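Local coordinates for probable manganase-dependent inorganic pyrophosphatase (Clostridium perfringens, PDB 3L2B), which probably hydrolyses inorganic pyrophosphate, and carries a regulatory region of CBS and DRTGG domains that binds the inhibitor AMP and the activator diadenosine tetraphosphate, at residues N70-K74 / S75-L79; D128-E131 / I132-E135; D173-T176 / A177-I181; V208-T211 / M212-R216. All coordinates share one frame; numbering follows the deposited sequence.

Interaction 1: residues N70-K74 / S75-L79; sequences NILAK and SATSL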
loop_
_atom_site.group_PDB
_atom_site.type_symbol
_atom_site.label_atom_id
_atom_site.label_comp_id
_atom_site.label_asym_id
_atom_site.label_seq_id
_atom_site.Cartn_x
_atom_site.Cartn_y
_atom_site.Cartn_z
ATOM N N ASN A 70 -1.351 14.365 5.809
ATOM C CA ASN A 70 -0.349 15.053 6.599
ATOM C C ASN A 70 0.734 14.076 7.143
ATOM O O ASN A 70 1.568 14.433 7.979
ATOM C CB ASN A 70 -1.108 15.677 7.768
ATOM C CG ASN A 70 -0.464 16.895 8.306
ATOM O OD1 ASN A 70 0.262 16.811 9.290
ATOM N ND2 ASN A 70 -0.737 18.054 7.695
ATOM N N ILE A 71 0.724 12.839 6.661
ATOM C CA ILE A 71 1.652 11.804 7.211
ATOM C C ILE A 71 3.156 12.131 7.054
ATOM O O ILE A 71 3.979 11.650 7.840
ATOM C CB ILE A 71 1.396 10.334 6.686
ATOM C CG1 ILE A 71 1.171 10.283 5.172
ATOM C CG2 ILE A 71 0.226 9.702 7.412
ATOM C CD1 ILE A 71 2.176 11.063 4.376
ATOM N N LEU A 72 3.516 12.937 6.050
ATOM C CA LEU A 72 4.939 13.301 5.866
ATOM C C LEU A 72 5.389 14.142 7.071
ATOM O O LEU A 72 6.503 13.988 7.570
ATOM C CB LEU A 72 5.219 13.996 4.519
ATOM C CG LEU A 72 5.035 13.146 3.246
ATOM C CD1 LEU A 72 5.429 13.924 1.979
ATOM C CD2 LEU A 72 5.817 11.832 3.281
ATOM N N ALA A 73 4.469 14.965 7.575
ATOM C CA ALA A 73 4.746 15.840 8.722
ATOM C C ALA A 73 4.804 15.017 9.990
ATOM O O ALA A 73 5.753 15.094 10.785
ATOM C CB ALA A 73 3.666 16.936 8.855
ATOM N N LYS A 74 3.768 14.211 10.162
ATOM C CA LYS A 74 3.626 13.416 11.384
ATOM C C LYS A 74 4.778 12.446 11.528
ATOM O O LYS A 74 5.133 12.061 12.641
ATOM C CB LYS A 74 2.295 12.652 11.402
ATOM C CG LYS A 74 1.061 13.532 11.665
ATOM C CD LYS A 74 -0.146 12.679 12.123
ATOM C CE LYS A 74 -1.186 13.491 12.943
ATOM N NZ LYS A 74 -1.606 14.787 12.307
ATOM N N SER A 75 5.353 12.040 10.398
ATOM C CA SER A 75 6.402 11.015 10.396
ATOM C C SER A 75 7.788 11.619 10.273
ATOM O O SER A 75 8.787 10.908 10.234
ATOM C CB SER A 75 6.197 10.047 9.225
ATOM O OG SER A 75 6.415 10.700 7.972
ATOM N N ALA A 76 7.848 12.932 10.136
ATOM C CA ALA A 76 9.124 13.596 9.842
ATOM C C ALA A 76 9.886 12.912 8.707
ATOM O O ALA A 76 11.103 12.771 8.783
ATOM C CB ALA A 76 10.015 13.629 11.110
ATOM N N THR A 77 9.180 12.473 7.667
ATOM C CA THR A 77 9.868 11.824 6.545
ATOM C C THR A 77 10.954 12.750 6.009
ATOM O O THR A 77 10.762 13.965 5.860
ATOM C CB THR A 77 8.904 11.393 5.401
ATOM O OG1 THR A 77 8.022 10.371 5.874
ATOM C CG2 THR A 77 9.686 10.833 4.191
ATOM N N SER A 78 12.109 12.165 5.767
ATOM C CA SER A 78 13.295 12.902 5.317
ATOM C C SER A 78 13.232 13.123 3.833
ATOM O O SER A 78 12.592 12.383 3.106
ATOM C CB SER A 78 14.565 12.118 5.628
ATOM O OG SER A 78 14.735 11.104 4.646
ATOM N N LEU A 79 13.930 14.145 3.390
ATOM C CA LEU A 79 14.063 14.435 1.962
ATOM C C LEU A 79 14.779 13.293 1.253
ATOM O O LEU A 79 14.425 12.918 0.142
ATOM C CB LEU A 79 14.838 15.722 1.728
ATOM C CG LEU A 79 14.911 16.093 0.248
ATOM C CD1 LEU A 79 13.474 16.208 -0.405
ATOM C CD2 LEU A 79 15.717 17.365 0.085
HETATM O O HOH W 1 8.709 15.486 6.688
#
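Ser75 folds back onto Ile71 and Leu72 where the short helix 71-74 ends in a Schellman motif. Ala76 takes a positive phi (47°), and two backbone bonds return to the last turn: Thr77 N reaches Leu72 O at 3.1 Å, within the carbonyl plane, and Ala76 N donates to Ala73 O. The serine hydroxyl adds a side-chain tie. With Ser75 chi1 at 68°, Ser75 OG sits between its own backbone N and carbonyl carbon, and from there it drops back one turn to donate to Ile71 O at 2.6 Å. Ser75 N also donates to that oxygen, from above the carbonyl plane, so one residue grips Ile71 O twice. The same OG accepts a 2.7 Å bond from Thr77 OG1 and a weak one from Thr77 N, and the buried hydroxyl therefore links the helix end to the chain leaving it. Leu72 approaches from the helix side, its CD2 lying 3.7 Å from Thr77 OG1 and also against CB and CG2. Tyr189 of helix 187-190 packs against Ile71, Lys74 and Ser75, while Thr77 rests on Leu185 and Pro186. Further along, Ser78 OG caps Asn81 N at the start of helix 79-85. A water bridges the turn, donating to Leu72 O at 2.8 Å and to Thr77 O at 2.7 Å.

Interaction 2: residues D128-E131 / I132-E135; sequences DRAE and IQAE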
loop_
_atom_site.group_PDB
_atom_site.type_symbol
_atom_site.label_atom_id
_atom_site.label_comp_id
_atom_site.label_asym_id
_atom_site.label_seq_id
_atom_site.Cartn_x
_atom_site.Cartn_y
_atom_site.Cartn_z
ATOM N N ASP A 128 5.149 19.886 -15.914
ATOM C CA ASP A 128 6.209 20.596 -16.648
ATOM C C ASP A 128 5.945 22.100 -16.723
ATOM O O ASP A 128 6.855 22.902 -17.011
ATOM C CB ASP A 128 6.283 20.038 -18.084
ATOM C CG ASP A 128 7.644 20.226 -18.734
ATOM O OD1 ASP A 128 8.405 21.140 -18.334
ATOM O OD2 ASP A 128 7.948 19.450 -19.668
ATOM N N ARG A 129 4.699 22.483 -16.484
ATOM C CA ARG A 129 4.292 23.874 -16.668
ATOM C C ARG A 129 5.050 24.788 -15.712
ATOM O O ARG A 129 4.945 24.640 -14.489
ATOM C CB ARG A 129 2.770 24.026 -16.473
ATOM C CG ARG A 129 1.904 23.292 -17.521
ATOM C CD ARG A 129 0.403 23.638 -17.364
ATOM N NE ARG A 129 0.158 25.089 -17.469
ATOM C CZ ARG A 129 -0.971 25.708 -17.119
ATOM N NH1 ARG A 129 -2.009 25.026 -16.632
ATOM N NH2 ARG A 129 -1.057 27.027 -17.251
ATOM N N ALA A 130 5.810 25.731 -16.273
ATOM C CA ALA A 130 6.589 26.705 -15.466
ATOM C C ALA A 130 5.690 27.724 -14.760
ATOM O O ALA A 130 6.062 28.266 -13.716
ATOM C CB ALA A 130 7.639 27.440 -16.320
ATOM N N GLU A 131 4.515 27.973 -15.331
ATOM C CA GLU A 131 3.553 28.909 -14.735
ATOM C C GLU A 131 3.085 28.338 -13.407
ATOM O O GLU A 131 3.014 29.046 -12.416
ATOM C CB GLU A 131 2.337 29.181 -15.653
ATOM C CG GLU A 131 1.328 30.184 -15.022
ATOM C CD GLU A 131 0.196 30.657 -15.972
ATOM O OE1 GLU A 131 -0.187 29.916 -16.917
ATOM O OE2 GLU A 131 -0.327 31.779 -15.743
ATOM N N ILE A 132 2.780 27.041 -13.419
ATOM C CA ILE A 132 2.310 26.322 -12.240
ATOM C C ILE A 132 3.422 26.235 -11.216
ATOM O O ILE A 132 3.224 26.483 -10.030
ATOM C CB ILE A 132 1.846 24.877 -12.604
ATOM C CG1 ILE A 132 0.569 24.925 -13.461
ATOM C CG2 ILE A 132 1.598 24.056 -11.373
ATOM C CD1 ILE A 132 -0.546 25.745 -12.820
ATOM N N GLN A 133 4.606 25.891 -11.702
ATOM C CA GLN A 133 5.751 25.711 -10.841
ATOM C C GLN A 133 6.021 26.984 -10.043
ATOM O O GLN A 133 6.280 26.917 -8.848
ATOM C CB GLN A 133 6.992 25.288 -11.634
ATOM C CG GLN A 133 6.956 23.851 -12.133
ATOM C CD GLN A 133 8.058 23.559 -13.147
ATOM O OE1 GLN A 133 8.981 24.362 -13.337
ATOM N NE2 GLN A 133 7.956 22.418 -13.813
ATOM N N ALA A 134 5.897 28.131 -10.707
ATOM C CA ALA A 134 6.171 29.439 -10.084
ATOM C C ALA A 134 5.072 29.896 -9.138
ATOM O O ALA A 134 5.333 30.550 -8.148
ATOM C CB ALA A 134 6.433 30.531 -11.153
ATOM N N GLU A 135 3.828 29.557 -9.414
ATOM C CA GLU A 135 2.779 29.921 -8.456
ATOM C C GLU A 135 2.937 29.071 -7.196
ATOM O O GLU A 135 2.695 29.539 -6.087
ATOM C CB GLU A 135 1.387 29.756 -9.076
ATOM C CG GLU A 135 0.203 29.959 -8.100
ATOM C CD GLU A 135 0.069 31.391 -7.524
ATOM O OE1 GLU A 135 0.762 32.328 -8.020
ATOM O OE2 GLU A 135 -0.753 31.567 -6.573
#
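Arg129 and Ile132 meet at the first turn of helix 130-138, with the arginine at the N-cap position. The touching branch of the isoleucine is CG1, which lies 3.8 Å from Arg129 CB and also beneath one face of the guanidinium, offset toward its rim. The arginine doubles back over Ile132 because its chain bends at chi3 (57°); CD, NE and CZ all come within van der Waals range of CG1, and Ile132 CD1 reaches NH1.

Glu131 helps to hold the guanidinium there, its OE1 forming a 3.0 Å salt bridge with Arg129 NH2. The glutamate runs out extended, CG anti to the backbone N at chi1 -180°, and its carboxylate comes in beside NH2, close to the guanidinium plane, while Ile132 lies over the face. Gln133 lies along the helix start instead: its CG comes 3.2 Å from Arg129 O, and its NE2 continues back to a hydrogen bond with Gly127 O, just ahead of the segment. Beneath the side chains run the regular helical bonds, Gln133 N to Arg129 O at 3.1 Å, Ala134 N to Ala130 O at 3.0 Å and Glu135 N to Glu131 O at 3.2 Å.

Arg129 also packs on Gln110 of the second subunit. The helix is the crossover of a beta-alpha-beta unit in the DRTGG domain, linking the parallel strands 123-126 and 143-146. Leu114 covers Ile132, while Ile156 of helix 154-163 packs against Gln133 and Ala134, and Leu159 of that helix against Ala134.

Interaction 3: residues D173-T176 / A177-I181; sequences DSFT and ASRLI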
loop_
_atom_site.group_PDB
_atom_site.type_symbol
_atom_site.label_atom_id
_atom_site.label_comp_id
_atom_site.label_asym_id
_atom_site.label_seq_id
_atom_site.Cartn_x
_atom_site.Cartn_y
_atom_site.Cartn_z
ATOM N N ASP A 173 5.113 9.894 -13.472
ATOM C CA ASP A 173 3.945 10.755 -13.625
ATOM C C ASP A 173 3.221 10.920 -12.286
ATOM O O ASP A 173 3.593 10.298 -11.287
ATOM C CB ASP A 173 2.993 10.288 -14.738
ATOM C CG ASP A 173 2.230 9.014 -14.406
ATOM O OD1 ASP A 173 2.559 8.298 -13.430
ATOM O OD2 ASP A 173 1.280 8.722 -15.181
ATOM N N SER A 174 2.194 11.769 -12.270
ATOM C CA SER A 174 1.599 12.188 -10.998
ATOM C C SER A 174 0.822 11.085 -10.313
ATOM O O SER A 174 0.852 10.987 -9.070
ATOM C CB SER A 174 0.799 13.502 -11.099
ATOM O OG SER A 174 -0.117 13.501 -12.157
ATOM N N PHE A 175 0.171 10.225 -11.090
ATOM C CA PHE A 175 -0.511 9.093 -10.499
ATOM C C PHE A 175 0.509 8.222 -9.768
ATOM O O PHE A 175 0.283 7.778 -8.628
ATOM C CB PHE A 175 -1.246 8.250 -11.555
ATOM C CG PHE A 175 -1.644 6.873 -11.079
ATOM C CD1 PHE A 175 -2.686 6.715 -10.187
ATOM C CD2 PHE A 175 -1.000 5.745 -11.559
ATOM C CE1 PHE A 175 -3.079 5.460 -9.754
ATOM C CE2 PHE A 175 -1.389 4.464 -11.155
ATOM C CZ PHE A 175 -2.420 4.316 -10.239
ATOM N N THR A 176 1.622 7.959 -10.448
ATOM C CA THR A 176 2.642 7.048 -9.931
ATOM C C THR A 176 3.338 7.653 -8.713
ATOM O O THR A 176 3.492 7.004 -7.705
ATOM C CB THR A 176 3.664 6.635 -11.010
ATOM O OG1 THR A 176 2.971 6.070 -12.126
ATOM C CG2 THR A 176 4.611 5.592 -10.490
ATOM N N ALA A 177 3.697 8.918 -8.795
ATOM C CA ALA A 177 4.340 9.611 -7.674
ATOM C C ALA A 177 3.423 9.595 -6.436
ATOM O O ALA A 177 3.876 9.426 -5.293
ATOM C CB ALA A 177 4.693 11.085 -8.060
ATOM N N SER A 178 2.129 9.726 -6.689
ATOM C CA SER A 178 1.141 9.767 -5.607
ATOM C C SER A 178 1.075 8.413 -4.925
ATOM O O SER A 178 0.995 8.320 -3.712
ATOM C CB SER A 178 -0.227 10.176 -6.114
ATOM O OG SER A 178 -0.197 11.486 -6.669
ATOM N N ARG A 179 1.162 7.384 -5.735
ATOM C CA ARG A 179 1.008 6.003 -5.294
ATOM C C ARG A 179 2.255 5.532 -4.568
ATOM O O ARG A 179 2.187 4.728 -3.636
ATOM C CB ARG A 179 0.676 5.123 -6.532
ATOM C CG ARG A 179 0.502 3.667 -6.312
ATOM C CD ARG A 179 0.215 2.948 -7.643
ATOM N NE ARG A 179 1.337 2.914 -8.603
ATOM C CZ ARG A 179 2.485 2.240 -8.429
ATOM N NH1 ARG A 179 2.718 1.557 -7.320
ATOM N NH2 ARG A 179 3.425 2.268 -9.368
ATOM N N LEU A 180 3.390 6.095 -4.963
ATOM C CA LEU A 180 4.694 5.681 -4.432
ATOM C C LEU A 180 5.164 6.435 -3.205
ATOM O O LEU A 180 5.963 5.930 -2.427
ATOM C CB LEU A 180 5.781 5.888 -5.481
ATOM C CG LEU A 180 5.818 4.984 -6.695
ATOM C CD1 LEU A 180 6.781 5.592 -7.753
ATOM C CD2 LEU A 180 6.262 3.565 -6.296
ATOM N N ILE A 181 4.701 7.666 -3.051
ATOM C CA ILE A 181 5.309 8.565 -2.088
ATOM C C ILE A 181 5.168 8.069 -0.641
ATOM O O ILE A 181 6.055 8.362 0.204
ATOM C CB ILE A 181 4.792 10.013 -2.228
ATOM C CG1 ILE A 181 5.806 10.962 -1.591
ATOM C CG2 ILE A 181 3.401 10.110 -1.620
ATOM C CD1 ILE A 181 5.454 12.432 -1.678
#
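Helix 174-180 of the DRTGG domain starts with a straight i to i+4 bond, Ala177 N to Asp173 O at 2.9 Å and 168°, and Leu180 N closes the next turn onto Thr176 O. Asp173 is the N-cap: its OD1 takes Thr176 N at 3.1 Å from above the carboxylate plane and Thr176 OG1 at 2.6 Å nearly along the C-O axis. Two donors from one residue thus fix the carboxylate over the helix start, whose dipole would probably favour its negative charge. One turn on, Ser178 OG folds back to Ser174 O (2.7 Å), and Ser178 N reaches that oxygen from the opposite face of its plane.

The side of the helix turned to the second subunit carries Phe175 and Arg179. The extended start of Arg179 brings its CD to 3.9 Å from Phe175 CZ, and a bend at chi3 (68°) then turns the guanidinium, putting NE near Phe175 CE2; ring and guanidinium planes stand 51° apart. Trp67 of the second subunit joins both, edge-to-face with Phe175 and cation-pi with Arg179, while Phe175 and Ser178 pack against Ser178 and Phe175 of that subunit. The helix is therefore part of the dimer interface. Arg179 NE is buried here without a polar partner. Thr176 points alongside Leu180, and its CG2 presses on Leu180 CD1 at a tight 3.5 Å.

Interaction 4: residues V208-T211 / M212-R216; sequences VKVT and MSETR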
loop_
_atom_site.group_PDB
_atom_site.type_symbol
_atom_site.label_atom_id
_atom_site.label_comp_id
_atom_site.label_asym_id
_atom_site.label_seq_id
_atom_site.Cartn_x
_atom_site.Cartn_y
_atom_site.Cartn_z
ATOM N N VAL A 208 10.386 -18.585 28.679
ATOM C CA VAL A 208 10.096 -18.061 27.339
ATOM C C VAL A 208 9.056 -18.948 26.640
ATOM O O VAL A 208 8.334 -18.476 25.773
ATOM C CB VAL A 208 11.394 -17.909 26.472
ATOM C CG1 VAL A 208 11.070 -17.715 25.004
ATOM C CG2 VAL A 208 12.233 -16.744 26.968
ATOM N N LYS A 209 8.970 -20.222 27.033
ATOM C CA LYS A 209 7.926 -21.133 26.506
ATOM C C LYS A 209 6.522 -20.664 26.923
ATOM O O LYS A 209 5.554 -20.796 26.161
ATOM C CB LYS A 209 8.126 -22.599 26.947
ATOM C CG LYS A 209 9.329 -23.324 26.320
ATOM C CD LYS A 209 9.080 -24.832 26.181
ATOM C CE LYS A 209 10.388 -25.627 26.040
ATOM N NZ LYS A 209 10.156 -27.027 25.554
ATOM N N VAL A 210 6.431 -20.107 28.131
ATOM C CA VAL A 210 5.164 -19.592 28.670
ATOM C C VAL A 210 4.779 -18.345 27.873
ATOM O O VAL A 210 3.718 -18.279 27.236
ATOM C CB VAL A 210 5.273 -19.243 30.195
ATOM C CG1 VAL A 210 3.986 -18.589 30.704
ATOM C CG2 VAL A 210 5.603 -20.489 31.020
ATOM N N THR A 211 5.689 -17.375 27.898
ATOM C CA THR A 211 5.538 -16.098 27.173
ATOM C C THR A 211 5.077 -16.302 25.733
ATOM O O THR A 211 4.250 -15.548 25.220
ATOM C CB THR A 211 6.870 -15.292 27.144
ATOM O OG1 THR A 211 7.467 -15.289 28.448
ATOM C CG2 THR A 211 6.619 -13.870 26.702
ATOM N N MET A 212 5.630 -17.328 25.098
ATOM C CA MET A 212 5.296 -17.672 23.709
ATOM C C MET A 212 3.884 -18.246 23.577
ATOM O O MET A 212 3.240 -18.107 22.530
ATOM C CB MET A 212 6.302 -18.664 23.109
ATOM C CG MET A 212 7.598 -18.031 22.659
ATOM S SD MET A 212 8.647 -19.232 21.836
ATOM C CE MET A 212 9.895 -18.162 21.117
ATOM N N SER A 213 3.415 -18.903 24.634
ATOM C CA SER A 213 2.058 -19.469 24.649
ATOM C C SER A 213 1.010 -18.396 24.945
ATOM O O SER A 213 -0.122 -18.469 24.462
ATOM C CB SER A 213 1.932 -20.595 25.666
ATOM O OG SER A 213 0.587 -21.029 25.710
ATOM N N GLU A 214 1.413 -17.392 25.720
ATOM C CA GLU A 214 0.545 -16.250 26.036
ATOM C C GLU A 214 0.264 -15.346 24.825
ATOM O O GLU A 214 -0.750 -14.644 24.803
ATOM C CB GLU A 214 1.138 -15.406 27.177
ATOM C CG GLU A 214 1.185 -16.132 28.540
ATOM C CD GLU A 214 1.744 -15.263 29.679
ATOM O OE1 GLU A 214 2.202 -15.831 30.702
ATOM O OE2 GLU A 214 1.716 -14.016 29.558
ATOM N N THR A 215 1.153 -15.377 23.827
ATOM C CA THR A 215 1.125 -14.409 22.714
ATOM C C THR A 215 1.116 -14.986 21.285
ATOM O O THR A 215 0.782 -14.287 20.332
ATOM C CB THR A 215 2.327 -13.417 22.825
ATOM O OG1 THR A 215 3.566 -14.138 22.759
ATOM C CG2 THR A 215 2.270 -12.621 24.140
ATOM N N ARG A 216 1.523 -16.233 21.124
ATOM C CA ARG A 216 1.461 -16.927 19.813
ATOM C C ARG A 216 1.976 -16.169 18.557
ATOM O O ARG A 216 1.525 -16.433 17.446
ATOM C CB ARG A 216 0.030 -17.428 19.546
ATOM C CG ARG A 216 -0.392 -18.655 20.373
ATOM C CD ARG A 216 -1.804 -19.111 19.979
ATOM N NE ARG A 216 -2.267 -20.275 20.739
ATOM C CZ ARG A 216 -3.430 -20.898 20.532
ATOM N NH1 ARG A 216 -4.262 -20.480 19.581
ATOM N NH2 ARG A 216 -3.766 -21.943 21.281
#
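The last turns of helix 205-215, the crossover helix of a beta-alpha-beta unit in the second CBS domain, lead directly into the diadenosine tetraphosphate pocket. Val208 and Met212 meet on its buried side. The methionine chain is extended beyond CG, and its methyl CE ends 4.1 Å from Val208 CG1; nearer the backbone, Met212 CG lies 3.2 Å from Val208 O, the oxygen to which Met212 N donates at 3.0 Å. On an exposed side, Val210 CG1 touches Glu214 OE1 at 3.3 Å, with Glu214 N bonded to Val210 O at 2.9 Å, almost in line with the carbonyl.

Towards the C-terminal end the helix is less regular. Ser213 N shares itself weakly between Lys209 O and Val210 O. At the final turn a side chain takes part: Thr215 OG1, set between its own backbone N and carbonyl carbon by chi1 of 61°, donates to Thr211 O at 2.9 Å, tilted 23° from the carbonyl plane. That hydroxyl is also hydrogen-bonded to Tyr220 OH, while Thr211 OG1 turns back to Asp207 O. Arg216 then leaves the helix with a positive phi of 47°, its N bonded to Met212 O at 2.9 Å.

Arg216 and Tyr220 both belong to the ligand pocket, and the Thr215 side chain is about 6 Å from the bound diadenosine tetraphosphate. Since one hydroxyl joins the helix end to Tyr220, this turn probably helps to set the position of that pocket residue, while Arg216 itself touches the ligand.

Overall arrangement
The four contacts follow one another along the chain without overlap, each within a single helix or at its end. Interactions 2 and 3 both belong to the DRTGG domain, centres 19 Å apart but not touching. Interaction 1 lies near the middle of the chain, its centre 8 Å from the chain's centre; it meets interaction 3 directly, Leu72 CD1 lying 3.9 Å from Ile181 CD1. Interaction 4 lies in the second CBS domain, about 58 Å from interaction 2 between centres and on the opposite side of the chain's centre. The elongated chain thus has dimer contacts at interactions 2 and 3, while the activator site adjoins interaction 4.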